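Local coordinates for hypothetical protein (Uncultured marine organism, PDB 2OD6), which is of unknown function but forms a dimer of ferredoxin-like subunits and binds the keto fatty acid 10-oxohexadecanoic acid between its sheet and helices, at residues F7-T12 / A71-N76; L23-V28 / F59-T64; K37-R42 / M63-K68. All coordinates share one frame; numbering follows the deposited sequence.

How the contacts relate
Contacts between helices and one antiparallel sheet recur three times here, as expected of a ferredoxin-like alpha+beta fold. Contact 1 joins strand 7-15 to helix 70-85; contacts 2 and 3 both join helix 18-40 to strand 59-67, near different ends of each, and share Met63 and Thr64. Along the chain, contacts 2 and 3 fall between the two halves of contact 1. Strands 7-15 and 59-67 are sheet neighbours. Centres of contacts 1 and 3 lie about 7 Å apart, so together they shape the carboxylate end of the pocket; contact 2, about 17 and 16 Å from them across the chain's centre, meets the ligand through Met63.

Contact 1: F7-T12 / A71-N76; sequences FTSFTT and ASFEAN. With OHA (10-oxohexadecanoic acid), chain E; EDO (1,2-ethanediol), chain F.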
loop_
_atom_site.group_PDB
_atom_site.type_symbol
_atom_site.label_atom_id
_atom_site.label_comp_id
_atom_site.label_asym_id
_atom_site.label_seq_id
_atom_site.Cartn_x
_atom_site.Cartn_y
_atom_site.Cartn_z
ATOM N N PHE A 7 -9.484 4.451 6.370
ATOM C CA PHE A 7 -8.515 3.520 6.920
ATOM C C PHE A 7 -8.021 2.584 5.787
ATOM O O PHE A 7 -8.827 2.194 4.938
ATOM C CB PHE A 7 -9.165 2.659 8.009
ATOM C CG PHE A 7 -9.029 3.214 9.399
ATOM C CD1 PHE A 7 -9.385 4.523 9.681
ATOM C CD2 PHE A 7 -8.531 2.427 10.424
ATOM C CE1 PHE A 7 -9.262 5.049 10.975
ATOM C CE2 PHE A 7 -8.414 2.943 11.722
ATOM C CZ PHE A 7 -8.781 4.253 11.987
ATOM N N THR A 8 -6.720 2.252 5.790
ATOM C CA THR A 8 -6.097 1.342 4.813
ATOM C C THR A 8 -5.083 0.457 5.467
ATOM O O THR A 8 -4.246 0.931 6.211
ATOM C CB THR A 8 -5.399 2.096 3.678
ATOM O OG1 THR A 8 -6.365 2.897 2.986
ATOM C CG2 THR A 8 -4.796 1.133 2.621
ATOM N N SER A 9 -5.190 -0.836 5.186
ATOM C CA SER A 9 -4.264 -1.833 5.687
ATOM C C SER A 9 -3.475 -2.383 4.506
ATOM O O SER A 9 -4.047 -2.537 3.415
ATOM C CB SER A 9 -5.028 -2.926 6.356
ATOM O OG SER A 9 -5.737 -2.443 7.461
ATOM N N PHE A 10 -2.186 -2.653 4.725
ATOM C CA PHE A 10 -1.309 -3.248 3.722
ATOM C C PHE A 10 -0.770 -4.473 4.307
ATOM O O PHE A 10 -0.045 -4.396 5.288
ATOM C CB PHE A 10 -0.131 -2.329 3.381
ATOM C CG PHE A 10 -0.541 -0.965 2.948
ATOM C CD1 PHE A 10 -0.877 -0.701 1.633
ATOM C CD2 PHE A 10 -0.623 0.058 3.869
ATOM C CE1 PHE A 10 -1.266 0.570 1.242
ATOM C CE2 PHE A 10 -1.011 1.332 3.480
ATOM C CZ PHE A 10 -1.342 1.589 2.173
ATOM N N THR A 11 -1.183 -5.610 3.784
ATOM C CA THR A 11 -0.637 -6.891 4.310
ATOM C C THR A 11 0.407 -7.350 3.328
ATOM O O THR A 11 0.098 -7.503 2.113
ATOM C CB THR A 11 -1.787 -7.891 4.431
ATOM O OG1 THR A 11 -2.741 -7.393 5.376
ATOM C CG2 THR A 11 -1.313 -9.257 4.868
ATOM N N THR A 12 1.585 -7.696 3.844
ATOM C CA THR A 12 2.647 -8.258 3.036
ATOM C C THR A 12 2.702 -9.721 3.377
ATOM O O THR A 12 2.760 -10.115 4.565
ATOM C CB THR A 12 4.043 -7.560 3.239
ATOM O OG1 THR A 12 3.920 -6.177 2.866
ATOM C CG2 THR A 12 5.133 -8.243 2.386
ATOM N N ALA A 71 -14.894 2.537 11.631
ATOM C CA ALA A 71 -15.987 1.586 11.901
ATOM C C ALA A 71 -16.040 0.500 10.855
ATOM O O ALA A 71 -16.293 -0.649 11.188
ATOM C CB ALA A 71 -17.367 2.318 11.996
ATOM N N SER A 72 -15.771 0.850 9.594
ATOM C CA SER A 72 -15.792 -0.136 8.514
ATOM C C SER A 72 -14.605 -1.079 8.623
ATOM O O SER A 72 -14.756 -2.286 8.413
ATOM C CB SER A 72 -15.797 0.546 7.150
ATOM O OG SER A 72 -16.909 1.390 7.056
ATOM N N PHE A 73 -13.431 -0.529 8.934
ATOM C CA PHE A 73 -12.255 -1.354 9.218
ATOM C C PHE A 73 -12.560 -2.371 10.325
ATOM O O PHE A 73 -12.338 -3.581 10.151
ATOM C CB PHE A 73 -11.031 -0.485 9.585
ATOM C CG PHE A 73 -9.991 -1.226 10.390
ATOM C CD1 PHE A 73 -9.135 -2.137 9.775
ATOM C CD2 PHE A 73 -9.875 -1.008 11.754
ATOM C CE1 PHE A 73 -8.199 -2.837 10.510
ATOM C CE2 PHE A 73 -8.933 -1.710 12.500
ATOM C CZ PHE A 73 -8.096 -2.621 11.884
ATOM N N GLU A 74 -13.112 -1.881 11.444
ATOM C CA GLU A 74 -13.408 -2.733 12.581
ATOM C C GLU A 74 -14.417 -3.850 12.261
ATOM O O GLU A 74 -14.254 -4.981 12.727
ATOM C CB GLU A 74 -13.877 -1.887 13.775
ATOM C CG GLU A 74 -12.741 -1.068 14.410
ATOM C CD GLU A 74 -13.197 -0.150 15.551
ATOM O OE1 GLU A 74 -14.367 -0.239 15.953
ATOM O OE2 GLU A 74 -12.381 0.672 16.025
ATOM N N ALA A 75 -15.462 -3.535 11.493
ATOM C CA ALA A 75 -16.475 -4.514 11.104
ATOM C C ALA A 75 -15.870 -5.570 10.205
ATOM O O ALA A 75 -16.269 -6.723 10.225
ATOM C CB ALA A 75 -17.632 -3.837 10.386
ATOM N N ASN A 76 -14.916 -5.162 9.394
ATOM C CA ASN A 76 -14.236 -6.083 8.498
ATOM C C ASN A 76 -13.260 -7.039 9.186
ATOM O O ASN A 76 -13.246 -8.229 8.863
ATOM C CB ASN A 76 -13.579 -5.294 7.358
ATOM C CG ASN A 76 -14.544 -5.059 6.210
ATOM O OD1 ASN A 76 -14.943 -6.006 5.560
ATOM N ND2 ASN A 76 -14.954 -3.819 5.993
HETATM O O2 OHA E . -7.399 -4.681 7.299
HETATM C C16 OHA E . -6.801 -5.708 7.609
HETATM O O3 OHA E . -5.903 -5.572 8.558
HETATM C C15 OHA E . -7.082 -7.072 6.994
HETATM C C14 OHA E . -5.901 -8.046 7.170
HETATM C C13 OHA E . -6.199 -9.525 6.818
HETATM C C12 OHA E . -5.236 -10.150 5.787
HETATM C C11 OHA E . -5.185 -11.703 5.794
HETATM C C10 OHA E . -5.251 -12.393 4.416
HETATM C C9 OHA E . -6.710 -12.481 3.916
HETATM C C8 OHA E . -6.915 -12.750 2.406
HETATM C C7 OHA E . -8.386 -12.558 2.010
HETATM O O1 OHA E . -8.814 -11.449 1.701
HETATM C C6 OHA E . -9.391 -13.688 1.993
HETATM C C5 OHA E . -8.778 -15.063 2.256
HETATM C C4 OHA E . -9.848 -16.160 2.110
HETATM C C3 OHA E . -9.332 -17.611 2.186
HETATM C C2 OHA E . -8.206 -17.974 1.209
HETATM C C1 OHA E . -6.945 -18.366 1.968
HETATM C C1 EDO F . -9.325 1.218 15.488
HETATM O O1 EDO F . -9.491 -0.053 16.121
HETATM C C2 EDO F . -8.080 1.890 16.062
HETATM O O2 EDO F . -7.947 3.220 15.538
#
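Phe7 and Phe73 bring together strand 7-15 and helix 70-85, a helix-on-sheet packing of the ferredoxin-like fold, in which the helix lies across the sheet face that lines the fatty-acid pocket. The apolar part is a pair of phenyl rings slid well apart: their planes are 29° from parallel, yet the centroids lie 5.7 Å from each other, so little ring area overlaps. Contact is made by one flank of each ring, Phe7 CD2 lying 3.9 Å from Phe73 CD2 and equally near its CB and CG. With CG anti to the backbone N (chi1 157°), the Phe73 ring leaves the helix for the strand and reaches between Phe7 and Ser9. Trp53 of the second subunit meets both phenyl rings, so the dimer interface continues this aromatic cluster. An alanine in place of Phe73 would probably leave the Phe7 ring without its helix partner and open a gap beside the ligand carboxylate.

Polar contacts are made to small molecules. Glu74 OE2 accepts a hydrogen bond of 3.0 Å from O1 of a 1,2-ethanediol, probably a crystallisation additive, whose other oxygen lies at the edge of the Phe7 ring. Ser9 OG donates to OHA O2 at 2.8 Å, and that same carboxylate oxygen lies in the plane of the Phe73 ring, 3.8 Å from CE1.

Contact 2: L23-V28 / F59-T64; sequences LFIDAV and FRVVMT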
loop_
_atom_site.group_PDB
_atom_site.type_symbol
_atom_site.label_atom_id
_atom_site.label_comp_id
_atom_site.label_asym_id
_atom_site.label_seq_id
_atom_site.Cartn_x
_atom_site.Cartn_y
_atom_site.Cartn_z
ATOM N N LEU A 23 -0.178 -20.696 -5.378
ATOM C CA LEU A 23 -1.292 -21.416 -4.701
ATOM C C LEU A 23 -2.133 -20.473 -3.850
ATOM O O LEU A 23 -3.376 -20.542 -3.837
ATOM C CB LEU A 23 -0.743 -22.584 -3.868
ATOM C CG LEU A 23 -0.330 -23.920 -4.488
ATOM C CD1 LEU A 23 0.659 -24.746 -3.609
ATOM C CD2 LEU A 23 -1.558 -24.790 -4.845
ATOM N N PHE A 24 -1.465 -19.497 -3.233
ATOM C CA PHE A 24 -2.132 -18.458 -2.477
ATOM C C PHE A 24 -2.891 -17.519 -3.342
ATOM O O PHE A 24 -4.062 -17.235 -3.026
ATOM C CB PHE A 24 -1.097 -17.671 -1.648
ATOM C CG PHE A 24 -1.701 -16.688 -0.736
ATOM C CD1 PHE A 24 -2.201 -17.086 0.499
ATOM C CD2 PHE A 24 -1.785 -15.332 -1.112
ATOM C CE1 PHE A 24 -2.795 -16.153 1.343
ATOM C CE2 PHE A 24 -2.357 -14.410 -0.278
ATOM C CZ PHE A 24 -2.897 -14.815 0.929
ATOM N N ILE A 25 -2.262 -16.991 -4.392
ATOM C CA ILE A 25 -3.013 -16.049 -5.320
ATOM C C ILE A 25 -4.286 -16.707 -5.851
ATOM O O ILE A 25 -5.344 -16.055 -5.970
ATOM C CB ILE A 25 -2.127 -15.562 -6.523
ATOM C CG1 ILE A 25 -1.187 -14.425 -6.116
ATOM C CG2 ILE A 25 -2.883 -15.066 -7.650
ATOM C CD1 ILE A 25 0.212 -14.830 -6.039
ATOM N N ASP A 26 -4.167 -17.965 -6.253
ATOM C CA ASP A 26 -5.280 -18.716 -6.809
ATOM C C ASP A 26 -6.404 -18.884 -5.771
ATOM O O ASP A 26 -7.591 -18.606 -6.065
ATOM C CB ASP A 26 -4.757 -20.048 -7.341
ATOM C CG ASP A 26 -5.798 -20.796 -8.199
ATOM O OD1 ASP A 26 -6.392 -20.177 -9.113
ATOM O OD2 ASP A 26 -6.037 -21.966 -7.893
ATOM N N ALA A 27 -6.026 -19.262 -4.542
ATOM C CA ALA A 27 -6.992 -19.394 -3.432
ATOM C C ALA A 27 -7.747 -18.099 -3.224
ATOM O O ALA A 27 -8.988 -18.072 -3.099
ATOM C CB ALA A 27 -6.282 -19.860 -2.143
ATOM N N VAL A 28 -7.023 -16.977 -3.233
ATOM C CA VAL A 28 -7.619 -15.695 -2.930
ATOM C C VAL A 28 -8.550 -15.324 -4.087
ATOM O O VAL A 28 -9.677 -14.799 -3.899
ATOM C CB VAL A 28 -6.499 -14.588 -2.695
ATOM C CG1 VAL A 28 -7.101 -13.157 -2.689
ATOM C CG2 VAL A 28 -5.648 -14.910 -1.428
ATOM N N PHE A 59 9.359 -14.062 -2.916
ATOM C CA PHE A 59 8.034 -14.329 -3.412
ATOM C C PHE A 59 7.028 -13.591 -2.578
ATOM O O PHE A 59 6.704 -14.018 -1.499
ATOM C CB PHE A 59 7.862 -15.842 -3.399
ATOM C CG PHE A 59 8.905 -16.511 -4.147
ATOM C CD1 PHE A 59 8.909 -16.491 -5.511
ATOM C CD2 PHE A 59 9.979 -17.030 -3.485
ATOM C CE1 PHE A 59 9.968 -17.067 -6.235
ATOM C CE2 PHE A 59 11.060 -17.634 -4.185
ATOM C CZ PHE A 59 11.040 -17.660 -5.578
ATOM N N ARG A 60 6.421 -12.506 -3.076
ATOM C CA ARG A 60 5.832 -11.616 -2.141
ATOM C C ARG A 60 4.749 -10.796 -2.823
ATOM O O ARG A 60 4.930 -10.337 -3.904
ATOM C CB ARG A 60 6.954 -10.714 -1.532
ATOM C CG ARG A 60 6.531 -9.699 -0.461
ATOM C CD ARG A 60 7.735 -8.817 0.053
ATOM N NE ARG A 60 8.825 -9.612 0.694
ATOM C CZ ARG A 60 10.051 -9.157 0.902
ATOM N NH1 ARG A 60 10.383 -7.931 0.629
ATOM N NH2 ARG A 60 10.960 -9.961 1.453
ATOM N N VAL A 61 3.643 -10.698 -2.136
ATOM C CA VAL A 61 2.527 -9.832 -2.600
ATOM C C VAL A 61 2.231 -8.862 -1.528
ATOM O O VAL A 61 2.358 -9.137 -0.364
ATOM C CB VAL A 61 1.295 -10.670 -2.970
ATOM C CG1 VAL A 61 1.669 -11.614 -4.168
ATOM C CG2 VAL A 61 0.744 -11.471 -1.783
ATOM N N VAL A 62 1.774 -7.677 -1.927
ATOM C CA VAL A 62 1.172 -6.774 -0.990
ATOM C C VAL A 62 -0.317 -6.684 -1.321
ATOM O O VAL A 62 -0.702 -6.399 -2.448
ATOM C CB VAL A 62 1.819 -5.336 -1.032
ATOM C CG1 VAL A 62 1.054 -4.328 -0.116
ATOM C CG2 VAL A 62 3.284 -5.429 -0.611
HETATM N N MSE A 63 -1.135 -6.890 -0.291
HETATM C CA MSE A 63 -2.565 -6.791 -0.356
HETATM C C MSE A 63 -3.063 -5.483 0.286
HETATM O O MSE A 63 -2.686 -5.138 1.429
HETATM C CB MSE A 63 -3.131 -8.030 0.315
HETATM C CG MSE A 63 -2.775 -9.292 -0.473
HETATM SE SE MSE A 63 -3.689 -10.796 0.371
HETATM C CE MSE A 63 -2.673 -10.991 1.935
ATOM N N THR A 64 -3.874 -4.716 -0.415
ATOM C CA THR A 64 -4.310 -3.502 0.145
ATOM C C THR A 64 -5.820 -3.624 0.380
ATOM O O THR A 64 -6.533 -4.115 -0.476
ATOM C CB THR A 64 -3.999 -2.282 -0.767
ATOM O OG1 THR A 64 -4.863 -2.348 -1.894
ATOM C CG2 THR A 64 -2.536 -2.282 -1.228
#
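Phe24 and Met63, a selenomethionine, approach from opposite directions between helix and strand. The selenium lies 3.9 Å from Phe24 CE2 and 87° off the ring normal, so it approaches the rim of the phenyl ring in its plane, an edge-on Met-aromatic contact with the centroid 5.2 Å away. The terminal methyl follows along the same rim, with CE 4.0 Å from Phe24 CZ. A bend at the last torsion of Met63 (chi3 -73°) turns this methyl along the ring edge, so that selenium and CE both touch it. The second pair is purely aliphatic: Ile25 CD1 reaches Val61 CG1 at 4.0 Å, the two side chains lying askew to one another.

Both pairs use alternate residues of strand 59-67, Val61 and Met63, whose side chains face helix 18-40; this is the helix-to-sheet core of a ferredoxin-like fold, and both pairs that meet across it here are apolar. Around this first shell, Val28 CG2 sits 3.5 Å above one face of the Phe24 ring, offset toward its rim. From the flanking strands, Phe15 meets the same ring, and Ala13 and Met49 pack on Val61. On the helix side, Ile25 and Val28 touch Val107 and Met108 of the second subunit. Met63 is held in place by backbone bonding to Thr11, and its methyl lies about 4 Å from the bound fatty acid.

Contact 3: K37-R42 / M63-K68; sequences KEMKSR and MTYEYK. With OHA (10-oxohexadecanoic acid), chain E.
Met39, a selenomethionine, lays the end of its side chain between two tyrosines of strand 59-67, and its terminal methyl touches both. CE is 3.6 Å from Tyr65 CD2 and 3.5 Å from Tyr67 OH, coming obliquely to the first ring and at the edge of the second, near its plane. The chain runs extended as far as selenium and then bends (chi3 84°), which swings the methyl toward the tyrosines. Selenium itself lies 5.3 Å from the centroid of Tyr65, 73° off the ring normal, an oblique Met-aromatic contact.

Both tyrosines meet a ligand oxygen in the ring plane. Tyr65 also has ligand carbon C15 over one face, offset toward the rim, while its OH donates a hydrogen bond of 3.2 Å to the keto oxygen O1. Tyr67 meets the carboxylate, with OH donating to O2 at 2.6 Å. Phe47 packs edge-to-face with Tyr65, and Leu80 of helix 70-85 touches Met39.

Beyond the pocket, Arg42 NH1 forms a salt bridge with Glu38 OE1 at 2.7 Å, using the anti lone pair of that oxygen, and the carbonyl O of Glu38 accepts NH1 and Ser41 OG from opposite faces of its plane. Met39, in the last part of helix 18-40, thus backs the fatty-acid pocket on the ferredoxin-like sheet, where two tyrosine hydroxyls grip the keto and carboxylate groups of one bound fatty acid.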
loop_
_atom_site.group_PDB
_atom_site.type_symbol
_atom_site.label_atom_id
_atom_site.label_comp_id
_atom_site.label_asym_id
_atom_site.label_seq_id
_atom_site.Cartn_x
_atom_site.Cartn_y
_atom_site.Cartn_z
ATOM N N LYS A 37 -17.831 -9.730 -1.499
ATOM C CA LYS A 37 -19.184 -9.299 -1.251
ATOM C C LYS A 37 -19.352 -8.982 0.234
ATOM O O LYS A 37 -19.965 -7.980 0.596
ATOM C CB LYS A 37 -20.143 -10.420 -1.668
ATOM C CG LYS A 37 -21.549 -10.032 -1.816
ATOM C CD LYS A 37 -22.406 -11.202 -2.327
ATOM C CE LYS A 37 -22.704 -12.248 -1.248
ATOM N NZ LYS A 37 -21.649 -13.314 -1.168
ATOM N N GLU A 38 -18.816 -9.848 1.089
ATOM C CA GLU A 38 -19.004 -9.679 2.530
ATOM C C GLU A 38 -18.312 -8.446 3.055
ATOM O O GLU A 38 -18.886 -7.688 3.841
ATOM C CB GLU A 38 -18.521 -10.916 3.282
ATOM C CG GLU A 38 -19.360 -12.129 3.019
ATOM C CD GLU A 38 -20.770 -12.058 3.604
ATOM O OE1 GLU A 38 -21.071 -11.177 4.430
ATOM O OE2 GLU A 38 -21.581 -12.918 3.239
HETATM N N MSE A 39 -17.078 -8.241 2.617
HETATM C CA MSE A 39 -16.285 -7.091 3.065
HETATM C C MSE A 39 -16.824 -5.745 2.552
HETATM O O MSE A 39 -16.849 -4.747 3.281
HETATM C CB MSE A 39 -14.803 -7.279 2.670
HETATM C CG MSE A 39 -14.161 -8.400 3.375
HETATM SE SE MSE A 39 -12.234 -8.539 3.121
HETATM C CE MSE A 39 -11.521 -7.275 4.480
ATOM N N LYS A 40 -17.281 -5.718 1.311
ATOM C CA LYS A 40 -17.827 -4.508 0.768
ATOM C C LYS A 40 -19.117 -4.154 1.442
ATOM O O LYS A 40 -19.385 -2.969 1.654
ATOM C CB LYS A 40 -18.012 -4.594 -0.742
ATOM C CG LYS A 40 -16.699 -4.618 -1.497
ATOM C CD LYS A 40 -16.918 -4.225 -2.933
ATOM C CE LYS A 40 -15.585 -4.038 -3.647
ATOM N NZ LYS A 40 -15.854 -3.945 -5.113
ATOM N N SER A 41 -19.918 -5.161 1.821
ATOM C CA SER A 41 -21.171 -4.887 2.531
ATOM C C SER A 41 -20.886 -4.300 3.910
ATOM O O SER A 41 -21.789 -3.754 4.535
ATOM C CB SER A 41 -22.013 -6.153 2.691
ATOM O OG SER A 41 -21.440 -7.000 3.687
ATOM N N ARG A 42 -19.646 -4.448 4.382
ATOM C CA ARG A 42 -19.187 -3.881 5.652
ATOM C C ARG A 42 -18.331 -2.645 5.505
ATOM O O ARG A 42 -17.761 -2.161 6.495
ATOM C CB ARG A 42 -18.432 -4.953 6.425
ATOM C CG ARG A 42 -19.319 -6.074 6.856
ATOM C CD ARG A 42 -18.506 -7.221 7.399
ATOM N NE ARG A 42 -19.370 -8.196 8.031
ATOM C CZ ARG A 42 -20.076 -9.127 7.392
ATOM N NH1 ARG A 42 -20.037 -9.239 6.075
ATOM N NH2 ARG A 42 -20.848 -9.944 8.088
HETATM N N MSE A 63 -1.135 -6.890 -0.291
HETATM C CA MSE A 63 -2.565 -6.791 -0.356
HETATM C C MSE A 63 -3.063 -5.483 0.286
HETATM O O MSE A 63 -2.686 -5.138 1.429
HETATM C CB MSE A 63 -3.131 -8.030 0.315
HETATM C CG MSE A 63 -2.775 -9.292 -0.473
HETATM SE SE MSE A 63 -3.689 -10.796 0.371
HETATM C CE MSE A 63 -2.673 -10.991 1.935
ATOM N N THR A 64 -3.874 -4.716 -0.415
ATOM C CA THR A 64 -4.310 -3.502 0.145
ATOM C C THR A 64 -5.820 -3.624 0.380
ATOM O O THR A 64 -6.533 -4.115 -0.476
ATOM C CB THR A 64 -3.999 -2.282 -0.767
ATOM O OG1 THR A 64 -4.863 -2.348 -1.894
ATOM C CG2 THR A 64 -2.536 -2.282 -1.228
ATOM N N TYR A 65 -6.274 -3.197 1.562
ATOM C CA TYR A 65 -7.684 -3.120 1.912
ATOM C C TYR A 65 -8.035 -1.662 2.162
ATOM O O TYR A 65 -7.515 -1.058 3.089
ATOM C CB TYR A 65 -7.905 -3.913 3.183
ATOM C CG TYR A 65 -7.578 -5.336 3.038
ATOM C CD1 TYR A 65 -6.268 -5.767 3.244
ATOM C CD2 TYR A 65 -8.535 -6.273 2.669
ATOM C CE1 TYR A 65 -5.900 -7.122 3.111
ATOM C CE2 TYR A 65 -8.171 -7.660 2.538
ATOM C CZ TYR A 65 -6.864 -8.037 2.758
ATOM O OH TYR A 65 -6.529 -9.335 2.622
ATOM N N GLU A 66 -8.870 -1.070 1.341
ATOM C CA GLU A 66 -9.208 0.309 1.507
ATOM C C GLU A 66 -10.614 0.393 2.117
ATOM O O GLU A 66 -11.583 0.054 1.461
ATOM C CB GLU A 66 -9.213 1.031 0.160
ATOM C CG GLU A 66 -7.820 1.352 -0.347
ATOM C CD GLU A 66 -7.795 1.818 -1.764
ATOM O OE1 GLU A 66 -8.519 2.779 -2.140
ATOM O OE2 GLU A 66 -7.009 1.210 -2.506
ATOM N N TYR A 67 -10.699 0.866 3.358
ATOM C CA TYR A 67 -11.954 1.012 4.055
ATOM C C TYR A 67 -12.476 2.453 4.116
ATOM O O TYR A 67 -11.709 3.430 4.080
ATOM C CB TYR A 67 -11.805 0.493 5.466
ATOM C CG TYR A 67 -11.203 -0.900 5.590
ATOM C CD1 TYR A 67 -11.970 -2.026 5.375
ATOM C CD2 TYR A 67 -9.877 -1.078 5.966
ATOM C CE1 TYR A 67 -11.426 -3.313 5.509
ATOM C CE2 TYR A 67 -9.343 -2.349 6.121
ATOM C CZ TYR A 67 -10.140 -3.455 5.909
ATOM O OH TYR A 67 -9.642 -4.727 6.077
ATOM N N LYS A 68 -13.786 2.572 4.250
ATOM C CA LYS A 68 -14.469 3.863 4.314
ATOM C C LYS A 68 -13.991 4.666 5.527
ATOM O O LYS A 68 -13.864 5.887 5.471
ATOM C CB LYS A 68 -15.983 3.606 4.406
ATOM C CG LYS A 68 -16.940 4.762 4.145
ATOM C CD LYS A 68 -18.438 4.246 4.158
ATOM C CE LYS A 68 -19.229 4.537 5.468
ATOM N NZ LYS A 68 -20.731 4.045 5.590
HETATM O O2 OHA E . -7.399 -4.681 7.299
HETATM C C16 OHA E . -6.801 -5.708 7.609
HETATM O O3 OHA E . -5.903 -5.572 8.558
HETATM C C15 OHA E . -7.082 -7.072 6.994
HETATM C C14 OHA E . -5.901 -8.046 7.170
HETATM C C13 OHA E . -6.199 -9.525 6.818
HETATM C C12 OHA E . -5.236 -10.150 5.787
HETATM C C11 OHA E . -5.185 -11.703 5.794
HETATM C C10 OHA E . -5.251 -12.393 4.416
HETATM C C9 OHA E . -6.710 -12.481 3.916
HETATM C C8 OHA E . -6.915 -12.750 2.406
HETATM C C7 OHA E . -8.386 -12.558 2.010
HETATM O O1 OHA E . -8.814 -11.449 1.701
HETATM C C6 OHA E . -9.391 -13.688 1.993
HETATM C C5 OHA E . -8.778 -15.063 2.256
HETATM C C4 OHA E . -9.848 -16.160 2.110
HETATM C C3 OHA E . -9.332 -17.611 2.186
HETATM C C2 OHA E . -8.206 -17.974 1.209
HETATM C C1 OHA E . -6.945 -18.366 1.968
#